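PDB 1RQB: methylmalonyl-CoA carboxyltransferase 5S subunit from Propionibacterium freudenreichii subsp. shermanii, which transfers a carboxyl group from the biotin of the 1.3S subunit to pyruvate, forming oxaloacetate, with one cobalt ion bound per subunit. Local coordinates for residues A[40-52]-A[78-90]. Sequence-based numbering, arbitrary orientation.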
loop_
_atom_site.group_PDB
_atom_site.type_symbol
_atom_site.label_atom_id
_atom_site.label_comp_id
_atom_site.label_asym_id
_atom_site.label_seq_id
_atom_site.Cartn_x
_atom_site.Cartn_y
_atom_site.Cartn_z
HETATM N N MSE A 40 -15.360 3.738 -0.931
HETATM C CA MSE A 40 -16.202 4.931 -1.104
HETATM C C MSE A 40 -17.672 4.680 -0.759
HETATM O O MSE A 40 -18.582 5.128 -1.455
HETATM C CB MSE A 40 -16.018 5.499 -2.516
HETATM C CG MSE A 40 -16.156 4.524 -3.645
HETATM SE SE MSE A 40 -14.890 4.978 -5.087
HETATM C CE MSE A 40 -13.321 4.125 -4.405
ATOM N N ALA A 41 -17.864 3.954 0.334
ATOM C CA ALA A 41 -19.179 3.663 0.923
ATOM C C ALA A 41 -20.173 3.068 -0.077
ATOM O O ALA A 41 -21.365 3.368 -0.011
ATOM C CB ALA A 41 -19.746 4.960 1.542
ATOM N N THR A 42 -19.696 2.242 -1.008
ATOM C CA THR A 42 -20.566 1.548 -1.969
ATOM C C THR A 42 -21.378 2.526 -2.822
ATOM O O THR A 42 -22.412 2.148 -3.370
ATOM C CB THR A 42 -21.599 0.635 -1.233
ATOM O OG1 THR A 42 -21.066 0.185 0.022
ATOM C CG2 THR A 42 -21.934 -0.572 -2.083
ATOM N N ARG A 43 -20.898 3.753 -3.003
ATOM C CA ARG A 43 -21.674 4.755 -3.747
ATOM C C ARG A 43 -21.411 4.749 -5.255
ATOM O O ARG A 43 -22.006 5.547 -5.977
ATOM C CB ARG A 43 -21.374 6.153 -3.212
ATOM C CG ARG A 43 -21.833 6.425 -1.783
ATOM C CD ARG A 43 -23.332 6.220 -1.652
ATOM N NE ARG A 43 -23.894 6.952 -0.515
ATOM C CZ ARG A 43 -23.757 6.633 0.764
ATOM N NH1 ARG A 43 -23.064 5.562 1.130
ATOM N NH2 ARG A 43 -24.328 7.400 1.684
HETATM N N MSE A 44 -20.564 3.861 -5.758
HETATM C CA MSE A 44 -20.244 3.876 -7.193
HETATM C C MSE A 44 -21.497 3.743 -8.063
HETATM O O MSE A 44 -22.250 2.778 -7.953
HETATM C CB MSE A 44 -19.291 2.748 -7.562
HETATM C CG MSE A 44 -19.022 2.722 -9.042
HETATM SE SE MSE A 44 -17.505 3.812 -9.433
HETATM C CE MSE A 44 -16.268 2.459 -9.200
ATOM N N ALA A 45 -21.669 4.695 -8.974
ATOM C CA ALA A 45 -22.828 4.699 -9.881
ATOM C C ALA A 45 -22.545 3.798 -11.084
ATOM O O ALA A 45 -21.428 3.752 -11.597
ATOM C CB ALA A 45 -23.113 6.118 -10.349
HETATM N N MSE A 46 -23.585 3.113 -11.549
HETATM C CA MSE A 46 -23.465 2.199 -12.693
HETATM C C MSE A 46 -22.898 2.946 -13.903
HETATM O O MSE A 46 -22.085 2.403 -14.649
HETATM C CB MSE A 46 -24.835 1.599 -13.034
HETATM C CG MSE A 46 -24.768 0.548 -14.124
HETATM SE SE MSE A 46 -23.555 -0.917 -13.603
HETATM C CE MSE A 46 -24.439 -2.361 -14.561
ATOM N N GLU A 47 -23.307 4.203 -14.079
ATOM C CA GLU A 47 -22.841 5.023 -15.206
ATOM C C GLU A 47 -21.314 5.134 -15.207
ATOM O O GLU A 47 -20.691 5.247 -16.262
ATOM C CB GLU A 47 -23.458 6.434 -15.125
ATOM C CG GLU A 47 -23.151 7.175 -13.824
ATOM C CD GLU A 47 -23.976 8.448 -13.624
ATOM O OE1 GLU A 47 -25.226 8.361 -13.642
ATOM O OE2 GLU A 47 -23.371 9.530 -13.431
ATOM N N ASP A 48 -20.706 5.084 -14.028
ATOM C CA ASP A 48 -19.249 5.237 -13.912
ATOM C C ASP A 48 -18.516 3.900 -14.049
ATOM O O ASP A 48 -17.285 3.878 -14.074
ATOM C CB ASP A 48 -18.894 5.883 -12.561
ATOM C CG ASP A 48 -19.234 7.379 -12.509
ATOM O OD1 ASP A 48 -19.106 8.058 -13.547
ATOM O OD2 ASP A 48 -19.607 7.889 -11.428
HETATM N N MSE A 49 -19.240 2.791 -14.162
HETATM C CA MSE A 49 -18.589 1.473 -14.245
HETATM C C MSE A 49 -18.733 0.807 -15.616
HETATM O O MSE A 49 -17.809 0.135 -16.070
HETATM C CB MSE A 49 -19.184 0.506 -13.207
HETATM C CG MSE A 49 -18.987 0.883 -11.756
HETATM SE SE MSE A 49 -19.627 -0.543 -10.548
HETATM C CE MSE A 49 -21.479 -0.001 -10.355
ATOM N N VAL A 50 -19.881 0.963 -16.273
ATOM C CA VAL A 50 -20.139 0.258 -17.538
ATOM C C VAL A 50 -19.041 0.457 -18.585
ATOM O O VAL A 50 -18.765 -0.450 -19.367
ATOM C CB VAL A 50 -21.504 0.638 -18.167
ATOM C CG1 VAL A 50 -22.635 0.151 -17.262
ATOM C CG2 VAL A 50 -21.590 2.141 -18.400
ATOM N N GLY A 51 -18.425 1.631 -18.609
ATOM C CA GLY A 51 -17.381 1.889 -19.585
ATOM C C GLY A 51 -16.142 1.011 -19.492
ATOM O O GLY A 51 -15.348 0.965 -20.431
ATOM N N ALA A 52 -15.971 0.295 -18.386
ATOM C CA ALA A 52 -14.784 -0.557 -18.223
ATOM C C ALA A 52 -15.138 -2.037 -18.386
ATOM O O ALA A 52 -14.251 -2.889 -18.399
ATOM C CB ALA A 52 -14.171 -0.329 -16.828
ATOM N N PHE A 78 -29.618 4.745 -1.979
ATOM C CA PHE A 78 -28.935 6.002 -2.323
ATOM C C PHE A 78 -28.888 6.292 -3.824
ATOM O O PHE A 78 -28.807 7.455 -4.218
ATOM C CB PHE A 78 -27.476 5.963 -1.849
ATOM C CG PHE A 78 -27.307 5.644 -0.395
ATOM C CD1 PHE A 78 -26.493 4.589 0.000
ATOM C CD2 PHE A 78 -27.930 6.416 0.578
ATOM C CE1 PHE A 78 -26.298 4.303 1.347
ATOM C CE2 PHE A 78 -27.745 6.143 1.927
ATOM C CZ PHE A 78 -26.926 5.081 2.315
ATOM N N LEU A 79 -28.926 5.273 -4.676
ATOM C CA LEU A 79 -28.739 5.536 -6.110
ATOM C C LEU A 79 -30.025 5.399 -6.926
ATOM O O LEU A 79 -29.985 5.534 -8.149
ATOM C CB LEU A 79 -27.671 4.579 -6.663
ATOM C CG LEU A 79 -26.343 4.501 -5.897
ATOM C CD1 LEU A 79 -25.434 3.486 -6.570
ATOM C CD2 LEU A 79 -25.668 5.868 -5.854
ATOM N N ASN A 80 -31.153 5.137 -6.275
ATOM C CA ASN A 80 -32.430 4.959 -6.981
ATOM C C ASN A 80 -32.220 4.038 -8.183
ATOM O O ASN A 80 -32.691 4.306 -9.288
ATOM C CB ASN A 80 -32.993 6.306 -7.463
ATOM C CG ASN A 80 -34.431 6.189 -7.956
ATOM O OD1 ASN A 80 -35.300 5.697 -7.237
ATOM N ND2 ASN A 80 -34.686 6.631 -9.186
ATOM N N GLU A 81 -31.518 2.937 -7.950
ATOM C CA GLU A 81 -31.206 1.978 -9.019
ATOM C C GLU A 81 -31.735 0.593 -8.642
ATOM O O GLU A 81 -31.663 0.183 -7.485
ATOM C CB GLU A 81 -29.685 1.914 -9.196
ATOM C CG GLU A 81 -29.225 0.973 -10.288
ATOM C CD GLU A 81 -27.717 0.970 -10.443
ATOM O OE1 GLU A 81 -27.055 1.861 -9.861
ATOM O OE2 GLU A 81 -27.194 0.086 -11.154
ATOM N N ASP A 82 -32.283 -0.123 -9.615
ATOM C CA ASP A 82 -32.777 -1.481 -9.343
ATOM C C ASP A 82 -31.570 -2.420 -9.421
ATOM O O ASP A 82 -30.950 -2.551 -10.475
ATOM C CB ASP A 82 -33.821 -1.894 -10.390
ATOM C CG ASP A 82 -34.564 -3.165 -10.002
ATOM O OD1 ASP A 82 -33.948 -4.036 -9.350
ATOM O OD2 ASP A 82 -35.759 -3.294 -10.353
ATOM N N PRO A 83 -31.225 -3.090 -8.311
ATOM C CA PRO A 83 -30.071 -4.006 -8.292
ATOM C C PRO A 83 -30.166 -5.109 -9.348
ATOM O O PRO A 83 -29.155 -5.567 -9.878
ATOM C CB PRO A 83 -30.103 -4.596 -6.879
ATOM C CG PRO A 83 -30.942 -3.643 -6.081
ATOM C CD PRO A 83 -31.987 -3.167 -7.055
ATOM N N TRP A 84 -31.383 -5.548 -9.648
ATOM C CA TRP A 84 -31.563 -6.615 -10.642
ATOM C C TRP A 84 -31.234 -6.094 -12.044
ATOM O O TRP A 84 -30.756 -6.840 -12.898
ATOM C CB TRP A 84 -32.996 -7.174 -10.559
ATOM C CG TRP A 84 -33.296 -7.808 -9.208
ATOM C CD1 TRP A 84 -33.915 -7.212 -8.144
ATOM C CD2 TRP A 84 -32.950 -9.133 -8.775
ATOM N NE1 TRP A 84 -33.977 -8.077 -7.085
ATOM C CE2 TRP A 84 -33.391 -9.263 -7.440
ATOM C CE3 TRP A 84 -32.308 -10.224 -9.384
ATOM C CZ2 TRP A 84 -33.213 -10.443 -6.698
ATOM C CZ3 TRP A 84 -32.133 -11.394 -8.651
ATOM C CH2 TRP A 84 -32.583 -11.496 -7.322
ATOM N N GLU A 85 -31.480 -4.813 -12.297
ATOM C CA GLU A 85 -31.153 -4.257 -13.618
ATOM C C GLU A 85 -29.631 -4.154 -13.746
ATOM O O GLU A 85 -29.071 -4.335 -14.826
ATOM C CB GLU A 85 -31.785 -2.873 -13.784
ATOM C CG GLU A 85 -31.492 -2.205 -15.118
ATOM C CD GLU A 85 -32.166 -2.891 -16.296
ATOM O OE1 GLU A 85 -32.028 -2.380 -17.433
ATOM O OE2 GLU A 85 -32.832 -3.934 -16.093
ATOM N N ARG A 86 -28.959 -3.857 -12.635
ATOM C CA ARG A 86 -27.493 -3.760 -12.657
ATOM C C ARG A 86 -26.904 -5.134 -12.985
ATOM O O ARG A 86 -25.988 -5.254 -13.798
ATOM C CB ARG A 86 -26.955 -3.271 -11.300
ATOM C CG ARG A 86 -25.421 -3.296 -11.213
ATOM C CD ARG A 86 -24.867 -2.840 -9.848
ATOM N NE ARG A 86 -25.067 -1.412 -9.609
ATOM C CZ ARG A 86 -24.463 -0.721 -8.642
ATOM N NH1 ARG A 86 -23.624 -1.326 -7.809
ATOM N NH2 ARG A 86 -24.667 0.590 -8.531
ATOM N N LEU A 87 -27.440 -6.173 -12.350
ATOM C CA LEU A 87 -26.966 -7.542 -12.599
ATOM C C LEU A 87 -27.206 -7.911 -14.064
ATOM O O LEU A 87 -26.324 -8.459 -14.724
ATOM C CB LEU A 87 -27.686 -8.546 -11.688
ATOM C CG LEU A 87 -27.434 -10.037 -11.965
ATOM C CD1 LEU A 87 -25.933 -10.337 -11.949
ATOM C CD2 LEU A 87 -28.155 -10.868 -10.919
ATOM N N ARG A 88 -28.399 -7.627 -14.581
ATOM C CA ARG A 88 -28.677 -7.948 -15.988
ATOM C C ARG A 88 -27.710 -7.217 -16.921
ATOM O O ARG A 88 -27.229 -7.784 -17.902
ATOM C CB ARG A 88 -30.127 -7.607 -16.354
ATOM C CG ARG A 88 -31.101 -8.663 -15.851
ATOM C CD ARG A 88 -32.532 -8.396 -16.292
ATOM N NE ARG A 88 -33.177 -7.319 -15.554
ATOM C CZ ARG A 88 -33.945 -7.522 -14.487
ATOM N NH1 ARG A 88 -34.154 -8.753 -14.047
ATOM N NH2 ARG A 88 -34.509 -6.498 -13.863
ATOM N N THR A 89 -27.426 -5.960 -16.609
ATOM C CA THR A 89 -26.522 -5.158 -17.446
ATOM C C THR A 89 -25.113 -5.753 -17.416
ATOM O O THR A 89 -24.475 -5.894 -18.458
ATOM C CB THR A 89 -26.483 -3.692 -16.974
ATOM O OG1 THR A 89 -27.791 -3.126 -17.105
ATOM C CG2 THR A 89 -25.517 -2.880 -17.826
ATOM N N PHE A 90 -24.633 -6.117 -16.232
ATOM C CA PHE A 90 -23.289 -6.704 -16.119
ATOM C C PHE A 90 -23.218 -8.015 -16.904
ATOM O O PHE A 90 -22.212 -8.308 -17.547
ATOM C CB PHE A 90 -22.946 -6.972 -14.654
ATOM C CG PHE A 90 -22.469 -5.750 -13.898
ATOM C CD1 PHE A 90 -22.695 -5.637 -12.528
ATOM C CD2 PHE A 90 -21.771 -4.736 -14.541
ATOM C CE1 PHE A 90 -22.228 -4.523 -11.804
ATOM C CE2 PHE A 90 -21.299 -3.617 -13.824
ATOM C CZ PHE A 90 -21.534 -3.519 -12.452
HETATM O O HOH W 1 -22.795 0.911 -6.052
HETATM O O HOH W 2 -26.294 4.281 -10.481
#
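The selenomethionine side chain of Met46 reaches into the face of helix 83-93 and makes the tight part of this contact. Its methyl CE sits over one face of the Phe90 ring, 3.6 Å from the ring centroid, a CH-pi contact to which SE adds an oblique Met-aromatic approach. The same methyl meets Thr89 tip to tip, with CE only 3.4 Å from Thr89 CB, closer than carbon pairs usually pack. CG of Met46 lies anti to the backbone N (chi1 -175°) and the chain bends at chi2, which carries CE across to the helix. Met49 brings its SE to the edge of the Phe90 ring and lays its CE over the centre of the Arg86 guanidinium, its CE 3.5 Å from Arg86 CZ.

That guanidinium is held side-on by Glu81: Arg86 NE donates to Glu81 OE2 at 3.0 Å, nearly straight (170°), and Arg86 NH2 to Glu81 OE1, each nitrogen lying well out of the carboxylate plane. NH2 also makes a weak bond to Met44 O, and one water links Arg86 NH1 to the carbonyls of Thr42 and Met44. A leucine in place of Arg86 would probably leave the buried Glu81 carboxylate without this counter-charge and Met44 O without its direct, if weak, bond to the helix.

The other end is more open to solvent: the partly exposed Arg43 lays its guanidinium flat on Phe78, which is also partly exposed (centres 3.6 Å apart, planes at 5°), in a cation-pi stack; a hydrogen bond from Arg43 NH1 to Ala41 O, in the guanidinium plane, helps fix the rotation of the group.

Within the TIM barrel, the contact joins the loop between helices 31-39 and 53-58 to the link after helix 71-77 and to the first two turns of helix 83-93. Behind the loop, Met44 packs on the substrate-binding His36 of helix 31-39 and on Phe293 of helix 283-296.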